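PDB 2HUN: 336aa long hypothetical dTDP-glucose 4,6-dehydratase from Pyrococcus horikoshii, which is probably a dTDP-glucose 4,6-dehydratase of the Rossmann-fold GDP-mannose 4,6-dehydratase family that binds NAD. Local coordinates for residues A[67-72]-A[107-112]; A[186-191]-A[324-329]; A[145-150]-A[154-159]; A[223-228]-A[296-301]. All coordinates share one frame; numbering follows the deposited sequence.

Interaction 1: A[67-72]-A[107-112]; sequences ELVKEL and YTLLES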
# COMPACT_ATOMS: atom_id res chain seq x y z
N GLU A 67 -4.14 -23.17 -1.01
CA GLU A 67 -3.92 -24.60 -1.24
C GLU A 67 -3.48 -24.94 -2.66
O GLU A 67 -2.61 -25.79 -2.86
CB GLU A 67 -5.18 -25.39 -0.88
CG GLU A 67 -5.51 -25.36 0.60
CD GLU A 67 -4.35 -25.83 1.46
OE1 GLU A 67 -3.83 -26.93 1.20
OE2 GLU A 67 -3.95 -25.09 2.40
N LEU A 68 -4.08 -24.29 -3.64
CA LEU A 68 -3.72 -24.55 -5.02
C LEU A 68 -2.40 -23.86 -5.37
O LEU A 68 -1.50 -24.47 -5.95
CB LEU A 68 -4.81 -24.03 -5.96
CG LEU A 68 -4.58 -24.20 -7.46
CD1 LEU A 68 -4.79 -25.66 -7.86
CD2 LEU A 68 -5.53 -23.30 -8.23
N VAL A 69 -2.28 -22.59 -5.00
CA VAL A 69 -1.08 -21.82 -5.31
C VAL A 69 0.21 -22.33 -4.69
O VAL A 69 1.25 -22.35 -5.35
CB VAL A 69 -1.29 -20.33 -4.91
CG1 VAL A 69 -0.00 -19.55 -5.12
CG2 VAL A 69 -2.40 -19.73 -5.74
N LYS A 70 0.16 -22.76 -3.43
CA LYS A 70 1.36 -23.26 -2.76
C LYS A 70 1.99 -24.42 -3.53
O LYS A 70 3.22 -24.51 -3.64
CB LYS A 70 1.05 -23.69 -1.32
CG LYS A 70 0.31 -25.01 -1.17
CD LYS A 70 -0.07 -25.25 0.28
CE LYS A 70 -0.72 -26.61 0.50
NZ LYS A 70 0.25 -27.73 0.35
N GLU A 71 1.16 -25.29 -4.08
CA GLU A 71 1.65 -26.44 -4.83
C GLU A 71 2.41 -26.01 -6.07
O GLU A 71 3.42 -26.62 -6.45
CB GLU A 71 0.47 -27.33 -5.23
CG GLU A 71 -0.46 -27.66 -4.07
CD GLU A 71 0.08 -28.74 -3.15
OE1 GLU A 71 1.31 -28.81 -2.94
OE2 GLU A 71 -0.74 -29.52 -2.61
N LEU A 72 1.95 -24.94 -6.71
CA LEU A 72 2.61 -24.45 -7.91
C LEU A 72 3.92 -23.73 -7.56
O LEU A 72 4.94 -23.93 -8.22
CB LEU A 72 1.68 -23.50 -8.68
CG LEU A 72 0.32 -24.08 -9.09
CD1 LEU A 72 -0.46 -23.02 -9.88
CD2 LEU A 72 0.51 -25.35 -9.91
N TYR A 107 -0.93 -11.15 -1.34
CA TYR A 107 -0.63 -11.62 0.01
C TYR A 107 -0.47 -13.14 0.00
O TYR A 107 0.50 -13.69 0.54
CB TYR A 107 -1.77 -11.24 0.96
CG TYR A 107 -1.75 -11.97 2.30
CD1 TYR A 107 -0.88 -11.58 3.32
CD2 TYR A 107 -2.61 -13.04 2.54
CE1 TYR A 107 -0.87 -12.24 4.55
CE2 TYR A 107 -2.60 -13.71 3.76
CZ TYR A 107 -1.73 -13.31 4.76
OH TYR A 107 -1.73 -13.96 5.98
N THR A 108 -1.44 -13.82 -0.61
CA THR A 108 -1.44 -15.28 -0.69
C THR A 108 -0.20 -15.81 -1.41
O THR A 108 0.39 -16.81 -1.01
CB THR A 108 -2.70 -15.79 -1.41
OG1 THR A 108 -3.87 -15.22 -0.80
CG2 THR A 108 -2.78 -17.32 -1.31
N LEU A 109 0.17 -15.14 -2.50
CA LEU A 109 1.34 -15.54 -3.26
C LEU A 109 2.59 -15.36 -2.39
O LEU A 109 3.46 -16.23 -2.37
CB LEU A 109 1.46 -14.68 -4.53
CG LEU A 109 2.35 -15.24 -5.64
CD1 LEU A 109 1.72 -16.52 -6.18
CD2 LEU A 109 2.50 -14.21 -6.75
N LEU A 110 2.66 -14.23 -1.68
CA LEU A 110 3.81 -13.96 -0.81
C LEU A 110 3.90 -15.01 0.29
O LEU A 110 4.98 -15.50 0.61
CB LEU A 110 3.69 -12.55 -0.20
CG LEU A 110 3.96 -11.39 -1.17
CD1 LEU A 110 3.59 -10.05 -0.54
CD2 LEU A 110 5.44 -11.41 -1.56
N GLU A 111 2.76 -15.36 0.87
CA GLU A 111 2.75 -16.37 1.93
C GLU A 111 3.22 -17.72 1.40
O GLU A 111 4.03 -18.39 2.04
CB GLU A 111 1.36 -16.50 2.55
CG GLU A 111 1.06 -15.45 3.62
CD GLU A 111 1.98 -15.56 4.83
OE1 GLU A 111 3.09 -14.98 4.81
OE2 GLU A 111 1.61 -16.24 5.80
N SER A 112 2.72 -18.12 0.23
CA SER A 112 3.11 -19.40 -0.34
C SER A 112 4.61 -19.39 -0.61
O SER A 112 5.29 -20.40 -0.41
CB SER A 112 2.34 -19.67 -1.64
OG SER A 112 2.78 -18.83 -2.69
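Val69 sends its CG1 methyl into the angle between Leu109 and Ser112, and this is the tight part of the contact. CG1 lies 3.6 Å from Leu109 CD1, an apolar meeting in which the Val69 and Leu109 side chains cross at about a right angle. The same methyl lies beside a polar atom, Ser112 OG, 3.8 Å from Val69 CG1. Standing anti to the backbone N (chi1 175°), CG1 is the branch that reaches helix 107-112. Ser112 turns its hydroxyl back onto its own helix: OG donates to Leu109 O at 2.7 Å, tilted 27° from the carbonyl plane, so the polar atom is satisfied although it sits beside a methyl. With an alanine at Ser112, Leu109 O would probably lose this hydroxyl donor and Val69 CG1 one of its two close neighbours. The backbones draw nearest at the same residue, with Lys70 CA 4.9 Å from Ser112 CA; Ser112 CB is closer still to Lys70 CA, at 3.9 Å. Lys70 marks the looser, partly exposed side: beyond CB its chain leads away from helix 107-112, and NZ pairs with Glu71 OE2 at 3.6 Å. Leu109 also touches strands 78-81 and 121-127. The segment axes approach to 9.2 Å and cross at -47°, joining helices 66-74 and 96-116, which flank the parallel sheet of the NAD-binding Rossmann fold.

Interaction 2: A[186-191]-A[324-329]; sequences QFPEKL and ERILHP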
# COMPACT_ATOMS: atom_id res chain seq x y z
N GLN A 186 -4.38 -7.03 -27.24
CA GLN A 186 -5.03 -6.05 -26.37
C GLN A 186 -6.51 -5.99 -26.78
O GLN A 186 -6.80 -5.95 -27.98
CB GLN A 186 -4.40 -4.66 -26.53
CG GLN A 186 -5.02 -3.60 -25.63
CD GLN A 186 -4.21 -2.30 -25.61
OE1 GLN A 186 -3.87 -1.76 -26.66
NE2 GLN A 186 -3.91 -1.81 -24.41
N PHE A 187 -7.43 -5.99 -25.82
CA PHE A 187 -8.85 -5.95 -26.15
C PHE A 187 -9.22 -4.72 -26.99
O PHE A 187 -8.72 -3.62 -26.75
CB PHE A 187 -9.70 -6.03 -24.87
CG PHE A 187 -10.02 -7.44 -24.46
CD1 PHE A 187 -9.04 -8.43 -24.50
CD2 PHE A 187 -11.30 -7.78 -24.03
CE1 PHE A 187 -9.34 -9.74 -24.12
CE2 PHE A 187 -11.61 -9.09 -23.65
CZ PHE A 187 -10.62 -10.07 -23.69
N PRO A 188 -10.09 -4.91 -28.00
CA PRO A 188 -10.61 -3.94 -28.97
C PRO A 188 -11.09 -2.56 -28.53
O PRO A 188 -11.01 -1.61 -29.31
CB PRO A 188 -11.70 -4.72 -29.69
CG PRO A 188 -12.19 -5.65 -28.65
CD PRO A 188 -10.89 -6.15 -28.06
N GLU A 189 -11.59 -2.42 -27.31
CA GLU A 189 -12.05 -1.10 -26.89
C GLU A 189 -10.95 -0.17 -26.38
O GLU A 189 -11.21 1.00 -26.12
CB GLU A 189 -13.16 -1.21 -25.85
CG GLU A 189 -12.74 -1.78 -24.51
CD GLU A 189 -12.65 -3.28 -24.52
OE1 GLU A 189 -13.39 -3.92 -25.30
OE2 GLU A 189 -11.85 -3.83 -23.74
N LYS A 190 -9.73 -0.68 -26.24
CA LYS A 190 -8.63 0.16 -25.79
C LYS A 190 -8.29 1.08 -26.96
O LYS A 190 -8.40 0.68 -28.11
CB LYS A 190 -7.40 -0.68 -25.41
CG LYS A 190 -7.56 -1.53 -24.15
CD LYS A 190 -7.72 -0.66 -22.91
CE LYS A 190 -7.80 -1.51 -21.64
NZ LYS A 190 -7.90 -0.66 -20.41
N LEU A 191 -7.90 2.31 -26.66
CA LEU A 191 -7.58 3.32 -27.67
C LEU A 191 -6.94 2.90 -29.00
O LEU A 191 -7.53 3.10 -30.06
CB LEU A 191 -6.68 4.40 -27.07
CG LEU A 191 -6.30 5.53 -28.05
CD1 LEU A 191 -7.54 6.36 -28.36
CD2 LEU A 191 -5.20 6.41 -27.45
N GLU A 324 -20.73 -3.17 -30.35
CA GLU A 324 -21.54 -2.29 -31.20
C GLU A 324 -21.23 -0.83 -30.90
O GLU A 324 -21.29 0.05 -31.75
CB GLU A 324 -23.02 -2.57 -30.90
CG GLU A 324 -23.95 -1.80 -31.84
CD GLU A 324 -24.50 -2.74 -32.87
OE1 GLU A 324 -25.39 -3.52 -32.55
OE2 GLU A 324 -24.03 -2.70 -34.01
N ARG A 325 -20.94 -0.60 -29.62
CA ARG A 325 -20.37 0.67 -29.20
C ARG A 325 -19.10 0.97 -30.02
O ARG A 325 -18.76 2.10 -30.33
CB ARG A 325 -19.98 0.48 -27.74
CG ARG A 325 -19.78 1.78 -26.95
CD ARG A 325 -20.06 1.57 -25.46
NE ARG A 325 -20.96 0.42 -25.28
CZ ARG A 325 -21.25 0.02 -24.02
NH1 ARG A 325 -20.74 0.65 -22.98
NH2 ARG A 325 -22.08 -1.01 -23.84
N ILE A 326 -18.38 -0.13 -30.31
CA ILE A 326 -17.06 -0.04 -30.94
C ILE A 326 -17.16 0.14 -32.46
O ILE A 326 -16.35 0.81 -33.08
CB ILE A 326 -16.28 -1.31 -30.57
CG1 ILE A 326 -15.93 -1.30 -29.09
CG2 ILE A 326 -14.97 -1.38 -31.37
CD1 ILE A 326 -15.44 -2.67 -28.59
N LEU A 327 -18.16 -0.52 -33.06
CA LEU A 327 -18.33 -0.39 -34.51
C LEU A 327 -19.39 0.65 -34.89
O LEU A 327 -19.71 0.86 -36.06
CB LEU A 327 -18.73 -1.76 -35.07
CG LEU A 327 -17.64 -2.82 -34.92
CD1 LEU A 327 -17.73 -3.91 -35.99
CD2 LEU A 327 -16.23 -2.24 -35.01
N HIS A 328 -19.96 1.27 -33.87
CA HIS A 328 -21.03 2.26 -34.07
C HIS A 328 -20.52 3.45 -34.89
O HIS A 328 -19.42 3.95 -34.66
CB HIS A 328 -21.53 2.74 -32.70
CG HIS A 328 -22.90 3.34 -32.74
ND1 HIS A 328 -23.18 4.53 -33.37
CD2 HIS A 328 -24.08 2.91 -32.22
CE1 HIS A 328 -24.47 4.81 -33.23
NE2 HIS A 328 -25.03 3.85 -32.54
N PRO A 329 -21.33 3.94 -35.84
CA PRO A 329 -20.95 5.08 -36.69
C PRO A 329 -20.71 6.38 -35.90
O PRO A 329 -19.79 7.14 -36.19
CB PRO A 329 -22.15 5.24 -37.63
CG PRO A 329 -22.89 3.94 -37.54
CD PRO A 329 -22.69 3.48 -36.14
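Ile326 points the end of its long branch, CD1, at the turn that carries Pro188 and Glu189. The apolar meetings come first. CD1 is 3.9 Å from Glu189 CB and a looser 4.4 Å from Pro188 CB, so a single methyl serves both residues. It gets there because CG1 stands anti to the carbonyl carbon (chi1 -70°) and CD1 continues outward in an extended branch (chi2 167°). The proline ring is further packed by Leu321, Val322 and Ile197, which makes the methyl part of a wider apolar patch. Polar atoms approach the same methyl without bonding to it: Glu189 N and Glu189 OE1 each lie 4.1 Å from Ile326 CD1. The Glu189 chain, bent at chi2 (-80°), folds its carboxylate back beside the methyl. Hydrogen bonds occur inside 186-191, and from 324-329 to residues outside it; none runs directly between the two. In 186-191, Lys190 N donates to Phe187 O at 3.2 Å, closing a type I beta turn. In 324-329, Ile326 N is bonded to Asp323 OD1, while Arg198 NH1 is bonded to both Ile326 O and His328 O. The chemistry thus divides the work: the direct meeting of the two loops is non-directional methyl packing, with 114 Å² buried, while Arg198 tethers 324-329 by hydrogen bonds to helix 191-200, which follows on from 186-191.

Interaction 3: A[145-150]-A[154-159]; sequences LMPSSP and TKAASD. With NAD (nicotinamide-adenine-dinucleotide), chain C.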
# COMPACT_ATOMS: atom_id res chain seq x y z
N LEU A 145 3.46 7.42 -2.96
CA LEU A 145 2.40 7.00 -3.85
C LEU A 145 1.19 7.86 -3.52
O LEU A 145 1.10 8.43 -2.43
CB LEU A 145 2.07 5.51 -3.64
CG LEU A 145 3.23 4.52 -3.81
CD1 LEU A 145 2.71 3.10 -3.72
CD2 LEU A 145 3.92 4.75 -5.13
N MET A 146 0.26 7.97 -4.47
CA MET A 146 -0.96 8.75 -4.27
C MET A 146 -2.04 8.19 -5.20
O MET A 146 -2.48 8.86 -6.13
CB MET A 146 -0.71 10.22 -4.58
CG MET A 146 -1.79 11.16 -4.05
SD MET A 146 -2.02 11.03 -2.25
CE MET A 146 -0.51 11.82 -1.64
N PRO A 147 -2.47 6.94 -4.95
CA PRO A 147 -3.50 6.30 -5.78
C PRO A 147 -4.82 7.08 -5.73
O PRO A 147 -5.23 7.53 -4.66
CB PRO A 147 -3.62 4.92 -5.16
CG PRO A 147 -3.35 5.19 -3.69
CD PRO A 147 -2.15 6.12 -3.77
N SER A 148 -5.47 7.24 -6.88
CA SER A 148 -6.73 7.98 -6.93
C SER A 148 -7.96 7.11 -7.17
O SER A 148 -9.05 7.63 -7.32
CB SER A 148 -6.66 9.07 -8.01
OG SER A 148 -6.59 8.50 -9.30
N SER A 149 -7.78 5.79 -7.20
CA SER A 149 -8.92 4.89 -7.39
C SER A 149 -8.71 3.62 -6.58
O SER A 149 -7.59 3.33 -6.17
CB SER A 149 -9.08 4.52 -8.87
OG SER A 149 -8.05 3.64 -9.31
N PRO A 150 -9.79 2.86 -6.32
CA PRO A 150 -9.63 1.63 -5.55
C PRO A 150 -8.68 0.69 -6.28
O PRO A 150 -7.95 -0.09 -5.66
CB PRO A 150 -11.05 1.08 -5.46
CG PRO A 150 -11.88 2.34 -5.43
CD PRO A 150 -11.21 3.18 -6.51
N THR A 154 -5.35 -0.48 -4.43
CA THR A 154 -5.14 -1.89 -4.11
C THR A 154 -3.83 -2.37 -4.74
O THR A 154 -3.14 -3.22 -4.17
CB THR A 154 -6.32 -2.77 -4.58
OG1 THR A 154 -6.58 -2.56 -5.98
CG2 THR A 154 -7.57 -2.42 -3.78
N LYS A 155 -3.48 -1.84 -5.90
CA LYS A 155 -2.21 -2.21 -6.51
C LYS A 155 -1.10 -1.67 -5.61
O LYS A 155 -0.12 -2.35 -5.34
CB LYS A 155 -2.07 -1.61 -7.92
CG LYS A 155 -2.94 -2.28 -8.98
CD LYS A 155 -2.57 -3.75 -9.21
CE LYS A 155 -1.19 -3.89 -9.85
NZ LYS A 155 -0.79 -5.32 -10.02
N ALA A 156 -1.28 -0.43 -5.13
CA ALA A 156 -0.30 0.22 -4.25
C ALA A 156 -0.16 -0.56 -2.95
O ALA A 156 0.94 -0.76 -2.47
CB ALA A 156 -0.73 1.66 -3.94
N ALA A 157 -1.29 -1.00 -2.41
CA ALA A 157 -1.30 -1.78 -1.18
C ALA A 157 -0.53 -3.08 -1.38
O ALA A 157 0.20 -3.51 -0.50
CB ALA A 157 -2.73 -2.09 -0.74
N SER A 158 -0.71 -3.71 -2.55
CA SER A 158 -0.00 -4.96 -2.82
C SER A 158 1.50 -4.71 -2.90
O SER A 158 2.29 -5.53 -2.43
CB SER A 158 -0.52 -5.64 -4.10
OG SER A 158 -0.18 -4.93 -5.28
N ASP A 159 1.91 -3.59 -3.49
CA ASP A 159 3.34 -3.27 -3.58
C ASP A 159 3.94 -3.23 -2.17
O ASP A 159 5.02 -3.78 -1.92
CB ASP A 159 3.56 -1.89 -4.23
CG ASP A 159 3.32 -1.90 -5.73
OD1 ASP A 159 2.89 -2.95 -6.26
OD2 ASP A 159 3.56 -0.86 -6.38
PA NAD C . -5.76 -8.15 -18.25
O1A NAD C . -6.99 -7.63 -17.63
O2A NAD C . -5.68 -8.28 -19.73
O5B NAD C . -5.51 -9.61 -17.64
C5B NAD C . -5.44 -9.88 -16.23
C4B NAD C . -5.33 -11.41 -16.14
O4B NAD C . -5.20 -11.82 -14.77
C3B NAD C . -6.61 -12.10 -16.70
O3B NAD C . -6.24 -13.19 -17.57
C2B NAD C . -7.37 -12.50 -15.43
O2B NAD C . -8.26 -13.61 -15.55
C1B NAD C . -6.23 -12.75 -14.44
N9A NAD C . -6.61 -12.56 -13.02
C8A NAD C . -7.18 -11.48 -12.45
N7A NAD C . -7.35 -11.72 -11.15
C5A NAD C . -6.89 -12.94 -10.88
C6A NAD C . -6.80 -13.74 -9.70
N6A NAD C . -7.23 -13.34 -8.51
N1A NAD C . -6.23 -15.03 -9.84
C2A NAD C . -5.78 -15.48 -11.10
N3A NAD C . -5.87 -14.72 -12.20
C4A NAD C . -6.41 -13.48 -12.08
O3 NAD C . -4.66 -7.07 -17.88
PN NAD C . -3.13 -6.84 -18.19
O1N NAD C . -3.15 -5.50 -18.85
O2N NAD C . -2.55 -7.93 -19.00
O5D NAD C . -2.44 -6.61 -16.74
C5D NAD C . -1.35 -7.38 -16.24
C4D NAD C . -0.69 -6.61 -15.06
O4D NAD C . 0.02 -5.46 -15.55
C3D NAD C . -1.71 -6.13 -14.02
O3D NAD C . -1.17 -6.39 -12.70
C2D NAD C . -1.84 -4.61 -14.32
O2D NAD C . -2.17 -3.91 -13.12
C1D NAD C . -0.46 -4.29 -14.86
N1N NAD C . -0.41 -3.14 -15.79
C2N NAD C . -1.02 -3.17 -17.09
C3N NAD C . -0.92 -2.04 -17.92
C7N NAD C . -1.54 -2.00 -19.33
O7N NAD C . -1.27 -1.05 -20.08
N7N NAD C . -2.34 -2.99 -19.72
C4N NAD C . -0.22 -0.89 -17.47
C5N NAD C . 0.37 -0.87 -16.19
C6N NAD C . 0.29 -1.99 -15.34
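Pro150 O, in the first turn of helix 150-168, is the acceptor that faces Thr154. Thr154 N donates to it at 2.9 Å with an N-H...O angle of 147°, a first-turn helical bond. Thr154 OG1 is 2.8 Å from the same Pro150 O, but Tyr151 O competes for its hydroxyl proton; Asn102 ND2 is also bonded to OG1. At the helix start Ser149 is the N-cap, its OG holding Ser152 N. Tyr151 and Lys155 form the Tyr-x-x-x-Lys signature of the short-chain dehydrogenase/reductase superfamily, and both bond to NAD. Bent at chi2 and chi3 (-63° and -68°), the Lys155 chain brings NZ 2.9 Å from O3D of the nicotinamide ribose, and NZ is bonded to Val125 O as well. A methionine in place of Lys155 would probably leave O3D and Val125 O without this shared partner. Lys155 O accepts twice, from Asp159 N and, at 2.6 Å, from Ser158 OG, which His124 NE2 also contacts by a hydrogen bond. The Asp159 carboxylate is taken up by Arg177 and Ser126. Away from these polar groups Leu145 CD1 packs on Ala156 CB at 3.7 Å, and Met160 of the second subunit lies against Leu145 and Pro147.

Interaction 4: A[223-228]-A[296-301]; sequences HVRAIE and PKYTFD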
# COMPACT_ATOMS: atom_id res chain seq x y z
N HIS A 223 7.93 -4.05 -22.77
CA HIS A 223 7.61 -4.22 -21.36
C HIS A 223 8.09 -5.62 -21.01
O HIS A 223 8.77 -5.83 -20.00
CB HIS A 223 6.10 -4.10 -21.13
CG HIS A 223 5.68 -4.31 -19.70
ND1 HIS A 223 4.41 -4.71 -19.35
CD2 HIS A 223 6.36 -4.15 -18.54
CE1 HIS A 223 4.33 -4.80 -18.03
NE2 HIS A 223 5.50 -4.46 -17.51
N VAL A 224 7.74 -6.58 -21.85
CA VAL A 224 8.12 -7.98 -21.67
C VAL A 224 9.63 -8.15 -21.52
O VAL A 224 10.10 -8.87 -20.64
CB VAL A 224 7.61 -8.85 -22.85
CG1 VAL A 224 8.36 -10.17 -22.90
CG2 VAL A 224 6.12 -9.13 -22.69
N ARG A 225 10.39 -7.47 -22.38
CA ARG A 225 11.84 -7.54 -22.33
C ARG A 225 12.36 -6.99 -21.01
O ARG A 225 13.31 -7.53 -20.43
CB ARG A 225 12.45 -6.78 -23.51
CG ARG A 225 12.31 -7.51 -24.85
CD ARG A 225 12.66 -6.63 -26.05
NE ARG A 225 12.47 -7.32 -27.32
CZ ARG A 225 13.30 -8.23 -27.83
NH1 ARG A 225 14.40 -8.57 -27.17
NH2 ARG A 225 13.02 -8.82 -28.99
N ALA A 226 11.72 -5.92 -20.53
CA ALA A 226 12.10 -5.32 -19.26
C ALA A 226 11.83 -6.30 -18.12
O ALA A 226 12.68 -6.48 -17.25
CB ALA A 226 11.31 -4.03 -19.03
N ILE A 227 10.66 -6.93 -18.11
CA ILE A 227 10.33 -7.89 -17.06
C ILE A 227 11.37 -9.02 -17.05
O ILE A 227 11.85 -9.42 -15.98
CB ILE A 227 8.92 -8.50 -17.27
CG1 ILE A 227 7.85 -7.40 -17.11
CG2 ILE A 227 8.68 -9.64 -16.28
CD1 ILE A 227 6.41 -7.87 -17.27
N GLU A 228 11.71 -9.52 -18.23
CA GLU A 228 12.70 -10.58 -18.35
C GLU A 228 14.01 -10.15 -17.69
O GLU A 228 14.60 -10.88 -16.90
CB GLU A 228 12.96 -10.92 -19.82
CG GLU A 228 14.16 -11.85 -20.05
CD GLU A 228 14.41 -12.19 -21.51
OE1 GLU A 228 14.38 -11.27 -22.36
OE2 GLU A 228 14.65 -13.37 -21.82
N PRO A 296 14.24 0.81 -24.74
CA PRO A 296 13.17 0.30 -25.61
C PRO A 296 13.81 -0.18 -26.91
O PRO A 296 14.76 0.45 -27.41
CB PRO A 296 12.27 1.52 -25.81
CG PRO A 296 12.44 2.27 -24.53
CD PRO A 296 13.94 2.19 -24.30
N LYS A 297 13.31 -1.28 -27.45
CA LYS A 297 13.85 -1.83 -28.70
C LYS A 297 13.13 -1.25 -29.92
O LYS A 297 13.68 -1.21 -31.02
CB LYS A 297 13.71 -3.36 -28.69
CG LYS A 297 14.09 -4.04 -30.00
CD LYS A 297 13.83 -5.54 -29.94
CE LYS A 297 14.16 -6.23 -31.27
NZ LYS A 297 15.60 -6.07 -31.63
N TYR A 298 11.91 -0.80 -29.70
CA TYR A 298 11.09 -0.25 -30.78
C TYR A 298 10.70 1.20 -30.51
O TYR A 298 10.49 1.59 -29.36
CB TYR A 298 9.80 -1.06 -30.91
CG TYR A 298 10.00 -2.56 -31.03
CD1 TYR A 298 10.48 -3.14 -32.20
CD2 TYR A 298 9.72 -3.40 -29.95
CE1 TYR A 298 10.68 -4.51 -32.30
CE2 TYR A 298 9.91 -4.77 -30.04
CZ TYR A 298 10.39 -5.32 -31.21
OH TYR A 298 10.58 -6.68 -31.29
N THR A 299 10.62 2.00 -31.57
CA THR A 299 10.20 3.39 -31.43
C THR A 299 8.67 3.31 -31.42
O THR A 299 8.12 2.24 -31.67
CB THR A 299 10.64 4.26 -32.62
OG1 THR A 299 10.10 3.71 -33.83
CG2 THR A 299 12.16 4.29 -32.72
N PHE A 300 8.00 4.41 -31.12
CA PHE A 300 6.54 4.39 -31.10
C PHE A 300 6.02 4.01 -32.49
O PHE A 300 5.08 3.22 -32.61
CB PHE A 300 5.99 5.76 -30.70
CG PHE A 300 4.50 5.79 -30.55
CD1 PHE A 300 3.87 5.02 -29.58
CD2 PHE A 300 3.72 6.58 -31.39
CE1 PHE A 300 2.48 5.03 -29.44
CE2 PHE A 300 2.33 6.59 -31.26
CZ PHE A 300 1.71 5.82 -30.29
N ASP A 301 6.64 4.57 -33.53
CA ASP A 301 6.26 4.28 -34.91
C ASP A 301 6.39 2.81 -35.26
O ASP A 301 5.52 2.23 -35.91
CB ASP A 301 7.12 5.10 -35.88
CG ASP A 301 6.52 6.46 -36.18
OD1 ASP A 301 6.17 7.19 -35.22
OD2 ASP A 301 6.40 6.81 -37.37
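This is a surface contact of an arginine with an aliphatic lysine chain, joining helix 220-233 to the loop that leads into helix 300-313. Arg225 and Lys297 carry it. Lys297 CD lies over one face of the guanidinium, 3.2 Å above its plane and offset toward the rim, with distances of 3.4 Å to Arg225 NE and 3.5 Å to Arg225 CZ. The next methylene, CE, is 3.6 Å from Arg225 NH2. With CG anti to the backbone N (chi1 173°), the lysine runs out extended as far as CE and then bends at chi4, its NZ ending 4.6 Å from Arg225 NH2, a pair of like charges not in contact. Nearer its root the same chain meets Tyr298: Lys297 CG sits 4.0 Å above the centre of that ring. Tyr298 OH approaches the guanidinium obliquely, too far from NH2 to bond. Both groups have instead a common partner, Glu221 OE2, which forms a salt bridge with Arg225 NH2 and a hydrogen bond with Tyr298 OH. Asp222 holds the loop through the backbone N atoms of Lys297 and Tyr298. No hydrogen bond crosses between the segments, so the chemistry points to methylenes laid on a cationic plane, with the Glu221 carboxylate probably offsetting the positive charge gathered here.

Overall arrangement
Interactions 1 and 3 belong to the same helical layer: helix 96-116 takes part in interaction 1 and touches Thr154 of interaction 3, their nearest atoms are about 5 Å apart, and both reach the second subunit. They also lie along NAD, with the Val69 side chain about 7 Å from the cofactor and Lys155 bonded to it. Interactions 2 and 4 are about 7 Å apart at their nearest atoms, and 223-228 and 296-301 both fall within the sequence between 186-191 and 324-329. Neither binds the cofactor: the Glu189 side chain is about 9 Å from NAD, and the Arg225 side chain about 10 Å from that of NAD-binding Asn181. The centres of interactions 1 and 2 are 36 Å apart.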